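Local coordinates for protein flavoredoxin (Methanosarcina acetivorans, PDB 3BNK) that binds flavin mononucleotide and, as a member of the flavoredoxin family, probably works in electron transfer, at residues 15-20 with 35-40; 45-50 with 135-140; 65-70 with 117-122; 72-77 with 156-161. One frame throughout, in Å; residues are numbered along the deposited sequence.

Contact 1 of 4, residues 15-20 with 35-40; sequences PMPVTL and GWVSRV. With FMN (flavin mononucleotide), chain D.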
# COMPACT_ATOMS: atom_id res chain seq x y z
N PRO B 15 5.35 0.01 -6.33
CA PRO B 15 4.09 -0.02 -7.06
C PRO B 15 2.93 0.01 -6.08
O PRO B 15 3.15 0.04 -4.87
CB PRO B 15 4.11 -1.41 -7.71
CG PRO B 15 4.75 -2.26 -6.62
CD PRO B 15 5.76 -1.36 -5.94
N MET B 16 1.72 -0.02 -6.63
CA MET B 16 0.51 -0.32 -5.89
C MET B 16 0.19 -1.81 -5.99
O MET B 16 0.58 -2.47 -6.95
CB MET B 16 -0.67 0.48 -6.44
CG MET B 16 -0.61 1.97 -6.13
SD MET B 16 -1.84 2.89 -7.08
CE MET B 16 -0.91 3.17 -8.59
N PRO B 17 -0.55 -2.33 -5.00
CA PRO B 17 -1.11 -3.67 -5.11
C PRO B 17 -2.33 -3.65 -6.05
O PRO B 17 -2.81 -2.58 -6.42
CB PRO B 17 -1.55 -3.97 -3.68
CG PRO B 17 -1.93 -2.62 -3.14
CD PRO B 17 -0.95 -1.67 -3.73
N VAL B 18 -2.82 -4.81 -6.44
CA VAL B 18 -4.02 -4.89 -7.27
C VAL B 18 -5.04 -5.76 -6.57
O VAL B 18 -4.84 -6.97 -6.38
CB VAL B 18 -3.75 -5.40 -8.71
CG1 VAL B 18 -5.04 -5.60 -9.48
CG2 VAL B 18 -2.84 -4.44 -9.45
N THR B 19 -6.14 -5.12 -6.19
CA THR B 19 -7.15 -5.78 -5.41
C THR B 19 -8.52 -5.49 -6.00
O THR B 19 -8.70 -4.55 -6.77
CB THR B 19 -7.06 -5.40 -3.89
OG1 THR B 19 -7.76 -6.37 -3.13
CG2 THR B 19 -7.72 -4.11 -3.59
N LEU B 20 -9.49 -6.32 -5.64
CA LEU B 20 -10.87 -6.05 -5.96
C LEU B 20 -11.61 -5.74 -4.66
O LEU B 20 -11.57 -6.50 -3.69
CB LEU B 20 -11.47 -7.24 -6.71
CG LEU B 20 -11.67 -7.22 -8.24
CD1 LEU B 20 -11.23 -5.93 -8.94
CD2 LEU B 20 -11.11 -8.49 -8.92
N GLY B 35 -6.22 -0.04 -5.74
CA GLY B 35 -4.77 -0.06 -5.52
C GLY B 35 -4.41 0.67 -4.24
O GLY B 35 -3.33 0.46 -3.68
N TRP B 36 -5.32 1.53 -3.77
CA TRP B 36 -5.12 2.29 -2.53
C TRP B 36 -5.59 1.48 -1.32
O TRP B 36 -6.65 1.76 -0.75
CB TRP B 36 -5.84 3.66 -2.58
CG TRP B 36 -5.34 4.62 -3.68
CD1 TRP B 36 -4.56 4.31 -4.76
CD2 TRP B 36 -5.66 6.01 -3.81
NE1 TRP B 36 -4.35 5.41 -5.54
CE2 TRP B 36 -5.02 6.48 -4.99
CE3 TRP B 36 -6.43 6.91 -3.05
CZ2 TRP B 36 -5.11 7.81 -5.41
CZ3 TRP B 36 -6.53 8.23 -3.48
CH2 TRP B 36 -5.87 8.67 -4.65
N VAL B 37 -4.80 0.46 -0.97
CA VAL B 37 -5.06 -0.39 0.20
C VAL B 37 -3.78 -0.49 0.99
O VAL B 37 -2.72 -0.72 0.42
CB VAL B 37 -5.31 -1.89 -0.09
CG1 VAL B 37 -6.43 -2.46 0.84
CG2 VAL B 37 -5.43 -2.22 -1.60
N SER B 38 -3.90 -0.41 2.31
CA SER B 38 -2.77 -0.59 3.18
C SER B 38 -3.22 -1.03 4.55
O SER B 38 -4.33 -0.71 4.95
CB SER B 38 -2.01 0.72 3.33
OG SER B 38 -1.00 0.54 4.28
N ARG B 39 -2.34 -1.73 5.27
CA ARG B 39 -2.53 -1.92 6.72
C ARG B 39 -2.43 -0.57 7.44
O ARG B 39 -1.75 0.36 6.98
CB ARG B 39 -1.57 -2.96 7.30
CG ARG B 39 -1.98 -4.41 7.04
CD ARG B 39 -3.21 -4.85 7.83
NE ARG B 39 -2.99 -4.84 9.28
CZ ARG B 39 -2.55 -5.89 9.98
NH1 ARG B 39 -2.30 -7.04 9.38
NH2 ARG B 39 -2.36 -5.79 11.29
N VAL B 40 -3.18 -0.46 8.52
CA VAL B 40 -3.29 0.77 9.27
C VAL B 40 -2.93 0.51 10.73
O VAL B 40 -2.15 1.28 11.35
CB VAL B 40 -4.73 1.35 9.13
CG1 VAL B 40 -4.97 2.46 10.13
CG2 VAL B 40 -4.97 1.85 7.70
N1 FMN D . -10.47 4.08 -7.70
C2 FMN D . -10.37 4.49 -6.39
O2 FMN D . -11.18 5.30 -5.96
N3 FMN D . -9.37 3.99 -5.57
C4 FMN D . -8.47 3.07 -6.08
O4 FMN D . -7.58 2.64 -5.36
C4A FMN D . -8.57 2.65 -7.42
N5 FMN D . -7.67 1.74 -7.95
C5A FMN D . -7.77 1.31 -9.26
C6 FMN D . -6.86 0.37 -9.74
C7 FMN D . -6.95 -0.07 -11.07
C7M FMN D . -6.02 -1.16 -11.52
C8 FMN D . -7.96 0.43 -11.91
C8M FMN D . -8.23 -0.19 -13.25
C9 FMN D . -8.88 1.36 -11.40
C9A FMN D . -8.80 1.80 -10.08
N10 FMN D . -9.71 2.73 -9.56
C10 FMN D . -9.59 3.16 -8.24
C1' FMN D . -10.88 3.20 -10.39
C2' FMN D . -12.19 2.51 -10.02
O2' FMN D . -11.98 1.12 -9.82
C3' FMN D . -13.23 2.66 -11.13
O3' FMN D . -13.57 4.01 -11.38
C4' FMN D . -14.46 1.80 -10.87
O4' FMN D . -15.24 1.76 -12.03
C5' FMN D . -15.33 2.27 -9.71
O5' FMN D . -16.36 1.30 -9.63
P FMN D . -17.80 1.61 -8.97
O1P FMN D . -18.34 2.89 -9.54
O2P FMN D . -17.59 1.79 -7.49
O3P FMN D . -18.77 0.48 -9.18
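Met16 and Trp36 lie side by side and point the same way, so the thioether meets the indole at its rim and not over a face. Met16 SD stands 4.7 Å from the centroid of the five-membered ring of Trp36, 82° off the ring normal, an edge-on Met-aromatic contact. The bend at chi3 (-86°) carries the methionine methyl away from the ring and leaves sulfur as the leading atom. The flavin lies over one face of the indole, FMN C4 4.2 Å above the Trp36 ring plane and displaced toward the rim. The backbone here is an inverse gamma turn centred on Trp36; Gly35 N and Trp36 N each donate a hydrogen bond to FMN O4 at 3.0 Å. Gly35 N also makes a weak hydrogen bond to FMN N5. Glycine suits its place, since a beta carbon would press on Met16 SD. Pro17 lays its ring edge on the turn, with CD 3.2 Å from Gly35 O. Beyond it, Val37 CG2 touches Pro17 CG and lies 3.6 Å from Thr19 CG2; the Thr19 hydroxyl is hydrogen-bonded to Asn70 O. The contact lies between the two strands of a beta hairpin, 16-25 and 28-41. Strand 16-25 also pairs with 66-71 and 160-163, and strand 28-41 with 46-52, while Asn41 of the second subunit packs on Trp36.

Contact 2 of 4, residues 45-50 with 135-140; sequences PMLGVG and GEIIAA. With FMN (flavin mononucleotide), chain D.
A strand that ends in the flavin pocket is held near its start by this antiparallel pairing, Pro45 and Leu47 meeting Gly135 and Ile137. Leu47 and Gly135 form a hydrogen-bonded pair, with Leu47 N 2.9 Å from Gly135 O and Gly135 N 2.9 Å from Leu47 O. A third bond runs from Ile137 N to Pro45 O at 2.9 Å, and between them Met46 faces Glu136 as a non-hydrogen-bonded pair. Such curled pairing is consistent with the split barrel of FMN-binding proteins; segments 46-50 and 135-140 make an angle of 127° between their directions, their mutual bonds lie at the 45-47 end, and Val49 continues the pairing with Phe133. On one face Leu47 and Ile137 pack tightly, Leu47 CG being 3.5 Å from Ile137 CD1. In Ile137 chi1 of -53° sets CG1 beside the backbone N and brings its CD1 tip against the leucine branch point. Two branched aliphatic side chains suit this buried spot, where Ile13 and Val11 of the second subunit pack on Leu47 and Ile137. On the other face Glu136 runs its CG past Pro45 O at 3.4 Å, its carboxylate making a long, weak ion pair with Arg120. At the strand's far end, Gly50 O accepts a hydrogen bond from FMN N3 at 2.7 Å.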
# COMPACT_ATOMS: atom_id res chain seq x y z
N PRO B 45 -6.17 -6.16 13.97
CA PRO B 45 -5.70 -5.97 12.59
C PRO B 45 -6.67 -5.10 11.77
O PRO B 45 -7.81 -5.48 11.57
CB PRO B 45 -5.61 -7.40 12.05
CG PRO B 45 -6.56 -8.19 12.93
CD PRO B 45 -6.42 -7.59 14.28
N MET B 46 -6.21 -3.92 11.35
CA MET B 46 -7.00 -3.01 10.50
C MET B 46 -6.27 -2.62 9.20
O MET B 46 -5.05 -2.42 9.20
CB MET B 46 -7.35 -1.72 11.26
CG MET B 46 -8.05 -1.91 12.62
SD MET B 46 -8.29 -0.35 13.51
CE MET B 46 -9.28 0.57 12.37
N LEU B 47 -7.03 -2.52 8.11
CA LEU B 47 -6.54 -1.99 6.83
C LEU B 47 -7.32 -0.71 6.52
O LEU B 47 -8.29 -0.38 7.20
CB LEU B 47 -6.80 -2.96 5.68
CG LEU B 47 -6.56 -4.46 5.54
CD1 LEU B 47 -7.49 -5.05 4.52
CD2 LEU B 47 -5.10 -4.77 5.12
N GLY B 48 -6.91 -0.02 5.46
CA GLY B 48 -7.65 1.13 4.97
C GLY B 48 -7.75 1.06 3.47
O GLY B 48 -6.88 0.51 2.79
N VAL B 49 -8.81 1.66 2.94
CA VAL B 49 -9.11 1.59 1.52
C VAL B 49 -9.51 2.98 1.01
O VAL B 49 -10.41 3.62 1.58
CB VAL B 49 -10.20 0.51 1.27
CG1 VAL B 49 -10.96 0.76 0.01
CG2 VAL B 49 -9.57 -0.90 1.26
N GLY B 50 -8.80 3.45 -0.02
CA GLY B 50 -9.00 4.77 -0.63
C GLY B 50 -9.92 4.75 -1.84
O GLY B 50 -9.65 4.08 -2.85
N GLY B 135 -11.03 -0.43 8.15
CA GLY B 135 -11.77 -1.61 8.50
C GLY B 135 -10.94 -2.61 9.27
O GLY B 135 -9.76 -2.80 8.98
N GLU B 136 -11.56 -3.25 10.26
CA GLU B 136 -10.94 -4.36 10.96
C GLU B 136 -11.10 -5.61 10.12
O GLU B 136 -12.18 -5.88 9.60
CB GLU B 136 -11.57 -4.57 12.35
CG GLU B 136 -10.82 -5.60 13.22
CD GLU B 136 -11.50 -5.90 14.56
OE1 GLU B 136 -12.23 -5.02 15.08
OE2 GLU B 136 -11.30 -7.01 15.10
N ILE B 137 -10.02 -6.37 9.96
CA ILE B 137 -10.11 -7.65 9.27
C ILE B 137 -10.69 -8.66 10.25
O ILE B 137 -10.02 -9.11 11.20
CB ILE B 137 -8.73 -8.12 8.72
CG1 ILE B 137 -8.10 -7.03 7.85
CG2 ILE B 137 -8.88 -9.43 7.92
CD1 ILE B 137 -6.58 -7.24 7.65
N ILE B 138 -11.95 -9.01 10.03
CA ILE B 138 -12.63 -9.87 10.98
C ILE B 138 -12.49 -11.33 10.58
O ILE B 138 -12.43 -12.21 11.44
CB ILE B 138 -14.10 -9.45 11.22
CG1 ILE B 138 -14.95 -9.70 9.98
CG2 ILE B 138 -14.19 -8.00 11.74
CD1 ILE B 138 -15.72 -11.05 10.01
N ALA B 139 -12.43 -11.59 9.27
CA ALA B 139 -12.16 -12.93 8.77
C ALA B 139 -11.33 -12.85 7.50
O ALA B 139 -11.48 -11.92 6.69
CB ALA B 139 -13.46 -13.71 8.53
N ALA B 140 -10.43 -13.82 7.36
CA ALA B 140 -9.60 -13.97 6.18
C ALA B 140 -9.74 -15.38 5.63
O ALA B 140 -9.75 -16.35 6.39
CB ALA B 140 -8.15 -13.65 6.49
N1 FMN D . -10.47 4.08 -7.70
C2 FMN D . -10.37 4.49 -6.39
O2 FMN D . -11.18 5.30 -5.96
N3 FMN D . -9.37 3.99 -5.57
C4 FMN D . -8.47 3.07 -6.08
O4 FMN D . -7.58 2.64 -5.36
C4A FMN D . -8.57 2.65 -7.42
N5 FMN D . -7.67 1.74 -7.95
C5A FMN D . -7.77 1.31 -9.26
C6 FMN D . -6.86 0.37 -9.74
C7 FMN D . -6.95 -0.07 -11.07
C7M FMN D . -6.02 -1.16 -11.52
C8 FMN D . -7.96 0.43 -11.91
C8M FMN D . -8.23 -0.19 -13.25
C9 FMN D . -8.88 1.36 -11.40
C9A FMN D . -8.80 1.80 -10.08
N10 FMN D . -9.71 2.73 -9.56
C10 FMN D . -9.59 3.16 -8.24
C1' FMN D . -10.88 3.20 -10.39
C2' FMN D . -12.19 2.51 -10.02
O2' FMN D . -11.98 1.12 -9.82
C3' FMN D . -13.23 2.66 -11.13
O3' FMN D . -13.57 4.01 -11.38
C4' FMN D . -14.46 1.80 -10.87
O4' FMN D . -15.24 1.76 -12.03
C5' FMN D . -15.33 2.27 -9.71
O5' FMN D . -16.36 1.30 -9.63
P FMN D . -17.80 1.61 -8.97
O1P FMN D . -18.34 2.89 -9.54
O2P FMN D . -17.59 1.79 -7.49
O3P FMN D . -18.77 0.48 -9.18

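Contact 3 of 4, residues 65-70 with 117-122; sequences GSFSVN and LECRVV
The Phe67 ring has Cys119 over one face and two valine methyls at its edge. Cys119 CB sits 3.9 Å from the Phe67 ring centroid and 15° off its normal, a CH-pi contact, while Cys119 SG approaches the same ring obliquely. Val121 CG2 lies in the ring plane, 3.9 Å from Phe67 CD2, and Val69 CG2 also meets the edge. With chi1 at 65°, Phe67 CG stands between the backbone N and the carbonyl carbon, which swings the ring toward the partner strand. An alanine at Phe67 is likely to leave a gap beside Cys119 and Val121, the cysteine losing the face it rests on. The backbones pair as regular antiparallel strands: Phe67 N is 3.0 Å from Cys119 O, Cys119 N 2.7 Å from Phe67 O, and Val69 and Leu117 exchange a second pair of bonds. Where strand 66-71 begins, Val121 N donates to Gly65 O at 3.0 Å, from above the carbonyl plane. Gly65 has positive phi, which favours glycine, where helix 57-64 gives way to the strand. On the reverse face Ser68 OG accepts a hydrogen bond from Asn70 ND2 and is also hydrogen-bonded to Pro108 O. Strand 66-71 lies between strands 16-25 and 115-126, the latter pairing onward with 130-142; across the sheet's curl, Val49 and Leu47 of strand 46-52 pack on Phe67 and Val69.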
# COMPACT_ATOMS: atom_id res chain seq x y z
N GLY B 65 -21.45 -0.77 6.34
CA GLY B 65 -20.36 -0.72 7.29
C GLY B 65 -19.47 -1.93 7.16
O GLY B 65 -18.96 -2.44 8.16
N SER B 66 -19.29 -2.40 5.92
CA SER B 66 -18.48 -3.57 5.64
C SER B 66 -17.98 -3.56 4.20
O SER B 66 -18.58 -2.93 3.33
CB SER B 66 -19.24 -4.86 5.92
OG SER B 66 -20.16 -5.16 4.89
N PHE B 67 -16.88 -4.28 3.96
CA PHE B 67 -16.33 -4.44 2.63
C PHE B 67 -15.33 -5.61 2.62
O PHE B 67 -14.93 -6.13 3.66
CB PHE B 67 -15.67 -3.14 2.14
CG PHE B 67 -14.47 -2.70 2.95
CD1 PHE B 67 -13.18 -3.12 2.59
CD2 PHE B 67 -14.61 -1.85 4.06
CE1 PHE B 67 -12.06 -2.70 3.32
CE2 PHE B 67 -13.50 -1.43 4.80
CZ PHE B 67 -12.23 -1.85 4.44
N SER B 68 -14.96 -6.03 1.41
CA SER B 68 -13.92 -7.03 1.26
C SER B 68 -12.78 -6.53 0.38
O SER B 68 -12.97 -5.66 -0.47
CB SER B 68 -14.49 -8.34 0.70
OG SER B 68 -15.05 -8.13 -0.58
N VAL B 69 -11.61 -7.10 0.62
CA VAL B 69 -10.43 -6.86 -0.18
C VAL B 69 -10.03 -8.22 -0.75
O VAL B 69 -9.76 -9.15 0.02
CB VAL B 69 -9.30 -6.25 0.67
CG1 VAL B 69 -8.09 -5.95 -0.20
CG2 VAL B 69 -9.76 -4.97 1.35
N ASN B 70 -10.01 -8.31 -2.08
CA ASN B 70 -9.92 -9.57 -2.82
C ASN B 70 -8.70 -9.54 -3.74
O ASN B 70 -8.50 -8.56 -4.46
CB ASN B 70 -11.19 -9.81 -3.66
CG ASN B 70 -12.45 -9.95 -2.83
OD1 ASN B 70 -12.73 -11.01 -2.26
ND2 ASN B 70 -13.24 -8.88 -2.79
N LEU B 117 -10.17 -10.72 2.27
CA LEU B 117 -10.21 -10.12 3.60
C LEU B 117 -11.56 -9.46 3.82
O LEU B 117 -11.91 -8.52 3.12
CB LEU B 117 -9.06 -9.12 3.79
CG LEU B 117 -7.64 -9.54 3.37
CD1 LEU B 117 -6.61 -8.45 3.65
CD2 LEU B 117 -7.19 -10.91 3.99
N GLU B 118 -12.32 -9.98 4.78
CA GLU B 118 -13.66 -9.52 5.09
C GLU B 118 -13.57 -8.48 6.21
O GLU B 118 -13.10 -8.79 7.30
CB GLU B 118 -14.54 -10.71 5.48
CG GLU B 118 -16.00 -10.41 5.78
CD GLU B 118 -16.78 -11.66 6.24
OE1 GLU B 118 -16.15 -12.63 6.71
OE2 GLU B 118 -18.03 -11.66 6.12
N CYS B 119 -14.00 -7.25 5.94
CA CYS B 119 -13.67 -6.14 6.83
C CYS B 119 -14.86 -5.38 7.39
O CYS B 119 -15.83 -5.10 6.67
CB CYS B 119 -12.69 -5.16 6.16
SG CYS B 119 -11.24 -5.97 5.48
N ARG B 120 -14.76 -5.05 8.67
CA ARG B 120 -15.79 -4.26 9.32
C ARG B 120 -15.36 -2.82 9.47
O ARG B 120 -14.33 -2.55 10.07
CB ARG B 120 -16.16 -4.84 10.69
CG ARG B 120 -17.56 -4.42 11.09
CD ARG B 120 -17.66 -3.96 12.49
NE ARG B 120 -17.51 -5.03 13.47
CZ ARG B 120 -16.54 -5.07 14.37
NH1 ARG B 120 -15.62 -4.10 14.43
NH2 ARG B 120 -16.49 -6.08 15.23
N VAL B 121 -16.13 -1.91 8.91
CA VAL B 121 -15.79 -0.49 9.00
C VAL B 121 -15.71 -0.08 10.46
O VAL B 121 -16.65 -0.31 11.23
CB VAL B 121 -16.76 0.41 8.20
CG1 VAL B 121 -16.46 1.87 8.45
CG2 VAL B 121 -16.67 0.11 6.70
N VAL B 122 -14.57 0.50 10.82
CA VAL B 122 -14.29 1.03 12.16
C VAL B 122 -14.42 2.57 12.12
O VAL B 122 -15.07 3.17 12.98
CB VAL B 122 -12.88 0.57 12.66
CG1 VAL B 122 -12.50 1.23 13.97
CG2 VAL B 122 -12.84 -0.96 12.84

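Contact 4 of 4, residues 72-77 with 156-161; sequences PYSGMV and KMDPLL
The loop leading from strand 66-71 to helix 77-83 lies against the turn between helix 154-157 and strand 160-163, Ser74 and Val77 meeting Asp158 and Leu160. Asp158, the first residue past its helix, has positive phi, and its carbonyl oxygen takes a weak, bent bond from Ser74 N, 2.8 Å from Asp158 O with an angle of 126°. The side chains meet too: chi1 of -173° in Asp158 directs its carboxylate at the serine, and Ser74 OG bonds to Asp158 OD1, modelled so short that its exact length is doubtful. Tyr73 CB rests on Met157 O at 3.3 Å. Leu160 supplies the apolar half, its CD2 3.8 Å from Ser74 CB and its CG 3.8 Å from Ser74 CA; its packing on Val77 CG1 is doubtful in detail, because that methyl sits too close to Ser74 O in the model. With an alanine in place of Leu160, Ser74 CA and CB are likely to lose their apolar neighbour and a gap to open beside the loop. One water lies 2.8 Å from both Pro72 O and Leu160 N, accepting from the amide and donating to the carbonyl. The chemistry is thus mixed: a weak backbone bond, a serine-aspartate bond of doubtful length and a water bridge join the loop to the turn, and one leucine gives them a shared apolar patch.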
# COMPACT_ATOMS: atom_id res chain seq x y z
N PRO B 72 -6.88 -10.90 -6.91
CA PRO B 72 -6.86 -11.74 -8.10
C PRO B 72 -5.45 -12.26 -8.43
O PRO B 72 -4.45 -11.65 -8.03
CB PRO B 72 -7.37 -10.80 -9.20
CG PRO B 72 -6.88 -9.43 -8.75
CD PRO B 72 -7.02 -9.46 -7.25
N TYR B 73 -5.36 -13.40 -9.12
CA TYR B 73 -4.10 -13.82 -9.72
C TYR B 73 -3.93 -13.19 -11.11
O TYR B 73 -4.87 -12.61 -11.65
CB TYR B 73 -3.97 -15.36 -9.75
CG TYR B 73 -5.13 -16.06 -10.41
CD1 TYR B 73 -5.10 -16.36 -11.78
CD2 TYR B 73 -6.25 -16.43 -9.68
CE1 TYR B 73 -6.16 -16.99 -12.40
CE2 TYR B 73 -7.32 -17.08 -10.30
CZ TYR B 73 -7.27 -17.35 -11.65
OH TYR B 73 -8.33 -17.99 -12.26
N SER B 74 -2.72 -13.26 -11.67
CA SER B 74 -2.40 -12.53 -12.92
C SER B 74 -3.30 -12.86 -14.12
O SER B 74 -3.65 -11.97 -14.89
CB SER B 74 -0.92 -12.66 -13.28
OG SER B 74 -0.59 -13.98 -13.70
N GLY B 75 -3.68 -14.13 -14.27
CA GLY B 75 -4.59 -14.53 -15.35
C GLY B 75 -5.99 -13.92 -15.30
O GLY B 75 -6.75 -14.03 -16.25
N MET B 76 -6.33 -13.26 -14.19
CA MET B 76 -7.61 -12.53 -14.09
C MET B 76 -7.47 -11.04 -14.45
O MET B 76 -8.41 -10.26 -14.20
CB MET B 76 -8.18 -12.64 -12.67
CG MET B 76 -8.57 -14.03 -12.22
SD MET B 76 -8.91 -14.07 -10.43
CE MET B 76 -10.38 -13.05 -10.36
N VAL B 77 -6.34 -10.65 -15.04
CA VAL B 77 -6.06 -9.24 -15.41
C VAL B 77 -7.25 -8.52 -16.04
O VAL B 77 -7.61 -7.43 -15.58
CB VAL B 77 -4.78 -9.04 -16.31
CG1 VAL B 77 -3.54 -9.51 -15.61
CG2 VAL B 77 -4.89 -9.74 -17.68
N LYS B 156 2.68 -18.56 -5.07
CA LYS B 156 1.48 -19.34 -5.31
C LYS B 156 0.32 -18.43 -5.72
O LYS B 156 -0.43 -18.74 -6.65
CB LYS B 156 1.11 -20.15 -4.07
CG LYS B 156 1.82 -21.51 -3.96
CD LYS B 156 1.68 -22.08 -2.54
CE LYS B 156 2.01 -23.57 -2.48
NZ LYS B 156 1.55 -24.22 -1.19
N MET B 157 0.19 -17.30 -5.02
CA MET B 157 -0.88 -16.32 -5.28
C MET B 157 -0.79 -15.69 -6.66
O MET B 157 -1.82 -15.44 -7.29
CB MET B 157 -0.86 -15.23 -4.21
CG MET B 157 -1.17 -15.75 -2.82
SD MET B 157 -1.09 -14.52 -1.52
CE MET B 157 -2.19 -13.26 -2.16
N ASP B 158 0.44 -15.44 -7.11
CA ASP B 158 0.72 -14.73 -8.37
C ASP B 158 -0.14 -13.45 -8.53
O ASP B 158 -0.89 -13.32 -9.52
CB ASP B 158 0.58 -15.67 -9.58
CG ASP B 158 1.04 -15.03 -10.89
OD1 ASP B 158 0.34 -15.23 -11.92
OD2 ASP B 158 2.08 -14.34 -10.91
N PRO B 159 -0.04 -12.51 -7.56
CA PRO B 159 -0.87 -11.32 -7.64
C PRO B 159 -0.34 -10.30 -8.64
O PRO B 159 0.83 -10.37 -9.07
CB PRO B 159 -0.77 -10.73 -6.23
CG PRO B 159 0.60 -11.06 -5.81
CD PRO B 159 0.83 -12.47 -6.37
N LEU B 160 -1.20 -9.35 -9.00
CA LEU B 160 -0.82 -8.23 -9.86
C LEU B 160 -0.35 -7.01 -9.07
O LEU B 160 -0.66 -6.87 -7.89
CB LEU B 160 -1.98 -7.86 -10.78
CG LEU B 160 -2.32 -8.92 -11.82
CD1 LEU B 160 -3.75 -8.71 -12.34
CD2 LEU B 160 -1.26 -8.92 -12.94
N LEU B 161 0.43 -6.17 -9.74
CA LEU B 161 0.95 -4.89 -9.24
C LEU B 161 0.56 -3.81 -10.23
O LEU B 161 0.31 -4.10 -11.42
CB LEU B 161 2.48 -4.91 -9.12
CG LEU B 161 3.13 -6.07 -8.38
CD1 LEU B 161 4.64 -6.06 -8.58
CD2 LEU B 161 2.78 -6.06 -6.89
O HOH W 1 -3.31 -13.37 -6.01
O HOH W 2 -3.54 -9.08 -7.55

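Contacts 1, 2 and 3 are buried, whereas contact 4 is only partly so. Contacts 1 and 2 are adjacent through strands 28-41 and 46-52 and both reach the flavin; contacts 2 and 3, with centres about 6 Å apart, meet where strand 130-142 of one pairs with strand 115-126 of the other. Regular antiparallel bonds dominate contacts 2 and 3, while contact 1 has no hydrogen bond between its segments and turns the N-H groups of Gly35 and Trp36 to the cofactor. Contact 4, its centre about 20 Å from that of contact 2 and on the opposite side of the chain's centre, mixes a leucine's apolar packing with a serine-aspartate pair and water. Contact 1 touches all the others, contact 3 through Asn70 and contact 4 through Val18.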